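Local coordinates for acyl-CoA thioesterase II (Mycobacterium avium subsp. paratuberculosis, PDB 4R9Z), which probably hydrolyses fatty acyl-CoA thioesters, as a double hot-dog enzyme of the acyl-CoA thioesterase II family, at residues P127-P132 and W235-R240. Numbering follows the deposited sequence.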
ATOM      1  N   PRO B 127       5.777 -10.163  19.360  1.00 61.53           N
ATOM      2  CA  PRO B 127       5.584 -11.531  19.853  1.00 57.44           C
ATOM      3  C   PRO B 127       6.808 -12.055  20.596  1.00 64.64           C
ATOM      4  O   PRO B 127       7.935 -11.817  20.155  1.00 64.22           O
ATOM      5  CB  PRO B 127       5.352 -12.335  18.569  1.00 57.31           C
ATOM      6  CG  PRO B 127       4.866 -11.341  17.575  1.00 65.35           C
ATOM      7  CD  PRO B 127       5.566 -10.059  17.907  1.00 59.45           C
ATOM      8  N   GLU B 128       6.593 -12.754  21.706  1.00 57.00           N
ATOM      9  CA  GLU B 128       7.699 -13.405  22.397  1.00 53.22           C
ATOM     10  C   GLU B 128       8.302 -14.498  21.533  1.00 59.86           C
ATOM     11  O   GLU B 128       7.585 -15.296  20.929  1.00 70.66           O
ATOM     12  CB  GLU B 128       7.257 -13.980  23.736  1.00 59.21           C
ATOM     13  CG  GLU B 128       6.687 -12.955  24.688  1.00 74.70           C
ATOM     14  CD  GLU B 128       6.196 -13.586  25.970  1.00 87.81           C
ATOM     15  OE1 GLU B 128       6.491 -14.782  26.182  1.00 85.81           O
ATOM     16  OE2 GLU B 128       5.526 -12.891  26.765  1.00 84.93           O
ATOM     17  N   ALA B 129       9.626 -14.539  21.485  1.00 57.30           N
ATOM     18  CA  ALA B 129      10.324 -15.536  20.688  1.00 55.34           C
ATOM     19  C   ALA B 129      11.679 -15.861  21.303  1.00 59.60           C
ATOM     20  O   ALA B 129      12.237 -15.047  22.038  1.00 53.91           O
ATOM     21  CB  ALA B 129      10.489 -15.042  19.263  1.00 59.92           C
ATOM     22  N   PRO B 130      12.211 -17.062  21.020  1.00 72.73           N
ATOM     23  CA  PRO B 130      13.572 -17.311  21.493  1.00 71.11           C
ATOM     24  C   PRO B 130      14.544 -16.343  20.835  1.00 76.71           C
ATOM     25  O   PRO B 130      14.448 -16.051  19.643  1.00 77.58           O
ATOM     26  CB  PRO B 130      13.841 -18.753  21.057  1.00 61.98           C
ATOM     27  CG  PRO B 130      12.930 -18.958  19.887  1.00 66.57           C
ATOM     28  CD  PRO B 130      11.688 -18.192  20.234  1.00 77.15           C
ATOM     29  N   SER B 131      15.478 -15.862  21.641  1.00 79.86           N
ATOM     30  CA  SER B 131      16.506 -14.940  21.211  1.00 73.75           C
ATOM     31  C   SER B 131      17.332 -15.584  20.091  1.00 72.74           C
ATOM     32  O   SER B 131      17.441 -16.810  20.032  1.00 76.17           O
ATOM     33  CB  SER B 131      17.340 -14.549  22.427  1.00 80.20           C
ATOM     34  OG  SER B 131      16.553 -13.752  23.302  1.00 84.43           O
ATOM     35  N   PRO B 132      17.904 -14.764  19.193  1.00 68.95           N
ATOM     36  CA  PRO B 132      18.653 -15.258  18.027  1.00 66.29           C
ATOM     37  C   PRO B 132      19.846 -16.160  18.357  1.00 75.29           C
ATOM     38  O   PRO B 132      20.237 -16.922  17.475  1.00 67.55           O
ATOM     39  CB  PRO B 132      19.125 -13.971  17.348  1.00 57.37           C
ATOM     40  CG  PRO B 132      19.114 -12.947  18.439  1.00 66.01           C
ATOM     41  CD  PRO B 132      17.921 -13.295  19.262  1.00 64.05           C
ATOM     42  N   TRP B 235      19.845  -7.455  16.171  1.00 64.24           N
ATOM     43  CA  TRP B 235      18.883  -8.245  15.403  1.00 65.51           C
ATOM     44  C   TRP B 235      17.522  -7.561  15.299  1.00 66.41           C
ATOM     45  O   TRP B 235      17.136  -6.774  16.171  1.00 61.30           O
ATOM     46  CB  TRP B 235      18.712  -9.635  16.018  1.00 55.52           C
ATOM     47  CG  TRP B 235      19.934 -10.487  15.912  1.00 60.34           C
ATOM     48  CD1 TRP B 235      20.984 -10.528  16.785  1.00 66.42           C
ATOM     49  CD2 TRP B 235      20.242 -11.421  14.871  1.00 54.08           C
ATOM     50  NE1 TRP B 235      21.924 -11.433  16.353  1.00 58.07           N
ATOM     51  CE2 TRP B 235      21.493 -11.994  15.181  1.00 54.87           C
ATOM     52  CE3 TRP B 235      19.583 -11.829  13.709  1.00 45.48           C
ATOM     53  CZ2 TRP B 235      22.097 -12.952  14.370  1.00 53.75           C
ATOM     54  CZ3 TRP B 235      20.185 -12.780  12.903  1.00 56.12           C
ATOM     55  CH2 TRP B 235      21.430 -13.331  13.239  1.00 60.34           C
ATOM     56  N   LEU B 236      16.791  -7.891  14.236  1.00 54.76           N
ATOM     57  CA  LEU B 236      15.448  -7.363  14.025  1.00 52.88           C
ATOM     58  C   LEU B 236      14.446  -8.495  13.840  1.00 46.30           C
ATOM     59  O   LEU B 236      14.731  -9.483  13.161  1.00 44.13           O
ATOM     60  CB  LEU B 236      15.405  -6.446  12.801  1.00 51.65           C
ATOM     61  CG  LEU B 236      16.143  -5.110  12.834  1.00 45.84           C
ATOM     62  CD1 LEU B 236      15.685  -4.252  11.672  1.00 45.80           C
ATOM     63  CD2 LEU B 236      15.906  -4.404  14.151  1.00 58.37           C
ATOM     64  N   PHE B 237      13.267  -8.334  14.433  1.00 41.21           N
ATOM     65  CA  PHE B 237      12.192  -9.312  14.304  1.00 48.24           C
ATOM     66  C   PHE B 237      11.305  -8.972  13.112  1.00 44.05           C
ATOM     67  O   PHE B 237      10.708  -7.897  13.067  1.00 41.70           O
ATOM     68  CB  PHE B 237      11.357  -9.351  15.585  1.00 53.67           C
ATOM     69  CG  PHE B 237      10.377 -10.492  15.649  1.00 59.93           C
ATOM     70  CD1 PHE B 237       9.102 -10.364  15.120  1.00 59.88           C
ATOM     71  CD2 PHE B 237      10.718 -11.684  16.267  1.00 63.76           C
ATOM     72  CE1 PHE B 237       8.196 -11.411  15.187  1.00 61.14           C
ATOM     73  CE2 PHE B 237       9.812 -12.729  16.341  1.00 62.78           C
ATOM     74  CZ  PHE B 237       8.554 -12.594  15.799  1.00 54.82           C
ATOM     75  N   TYR B 238      11.208  -9.887  12.154  1.00 45.97           N
ATOM     76  CA  TYR B 238      10.342  -9.669  11.001  1.00 37.69           C
ATOM     77  C   TYR B 238       9.244 -10.716  10.945  1.00 35.46           C
ATOM     78  O   TYR B 238       9.440 -11.815  10.427  1.00 37.88           O
ATOM     79  CB  TYR B 238      11.150  -9.686   9.703  1.00 33.97           C
ATOM     80  CG  TYR B 238      10.406  -9.139   8.506  1.00 32.37           C
ATOM     81  CD1 TYR B 238       9.387  -8.210   8.663  1.00 35.97           C
ATOM     82  CD2 TYR B 238      10.744  -9.529   7.212  1.00 38.00           C
ATOM     83  CE1 TYR B 238       8.709  -7.698   7.570  1.00 33.37           C
ATOM     84  CE2 TYR B 238      10.074  -9.020   6.109  1.00 29.46           C
ATOM     85  CZ  TYR B 238       9.059  -8.104   6.297  1.00 36.67           C
ATOM     86  OH  TYR B 238       8.388  -7.594   5.209  1.00 42.50           O
ATOM     87  N   ASP B 239       8.079 -10.350  11.463  1.00 35.43           N
ATOM     88  CA  ASP B 239       6.910 -11.213  11.424  1.00 39.16           C
ATOM     89  C   ASP B 239       6.355 -11.245  10.005  1.00 38.31           C
ATOM     90  O   ASP B 239       6.108 -10.203   9.412  1.00 36.77           O
ATOM     91  CB  ASP B 239       5.858 -10.708  12.412  1.00 39.48           C
ATOM     92  CG  ASP B 239       4.955 -11.808  12.915  1.00 42.39           C
ATOM     93  OD1 ASP B 239       5.200 -12.982  12.566  1.00 45.90           O
ATOM     94  OD2 ASP B 239       4.011 -11.498  13.673  1.00 35.42           O
ATOM     95  N   ARG B 240       6.167 -12.447   9.467  1.00 46.08           N
ATOM     96  CA  ARG B 240       5.729 -12.620   8.083  1.00 37.16           C
ATOM     97  C   ARG B 240       4.557 -13.584   7.994  1.00 42.77           C
ATOM     98  O   ARG B 240       4.521 -14.594   8.696  1.00 42.53           O
ATOM     99  CB  ARG B 240       6.871 -13.151   7.211  1.00 33.87           C
ATOM    100  CG  ARG B 240       8.169 -12.366   7.287  1.00 36.65           C
ATOM    101  CD  ARG B 240       9.264 -13.024   6.438  1.00 32.42           C
ATOM    102  NE  ARG B 240       9.628 -14.350   6.929  1.00 37.49           N
ATOM    103  CZ  ARG B 240      10.487 -15.170   6.325  1.00 47.95           C
ATOM    104  NH1 ARG B 240      11.085 -14.805   5.199  1.00 43.46           N
ATOM    105  NH2 ARG B 240      10.754 -16.358   6.852  1.00 45.39           N
TER
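Pro-132 lies over one face of the Trp-235 indole. Followed outward, the proline ring meets the indole with two atoms. Pro-132 CB sits 3.6 Å above the plane of the Trp-235 ring, over its centre. The closest indole atom to Pro-132 CB is Trp-235 CD2, at 3.7 Å. Pro-132 CG lies over the pyrrole part, 3.5 Å from Trp-235 CD1. It makes a CH-pi contact there, 18° off the normal of the five-membered ring. The two side chains run past each other in opposite directions. Trp-235 also touches side chains of strands 159-163 and 176-180, among them Arg-162 and Trp-177.

Strand 236-246 belongs to the second of the two hot-dog domains. Residues 127-132, in the long connection between strands 121-122 and 159-163, pass alongside its start, running roughly the opposite way.

Phe-237 and Asp-239, on the strand, and Trp-235, just before it, all point toward 127-132. Phe-237 CG is anti to the backbone N (chi1 -170°), which carries the ring out to the connection. Phe-237 CE2 makes an apolar contact with Ala-129 CB at 3.8 Å. Phe-237 CE1 does the same with Pro-127 CD at 4.0 Å. Trp-177 packs edge-to-face with the same ring and also donates its indole N-H to Pro-130 O. Pro-127 CG lies 4.0 Å from Asp-239 OD2, while Asp-239 OD1 forms a salt bridge with Arg-173.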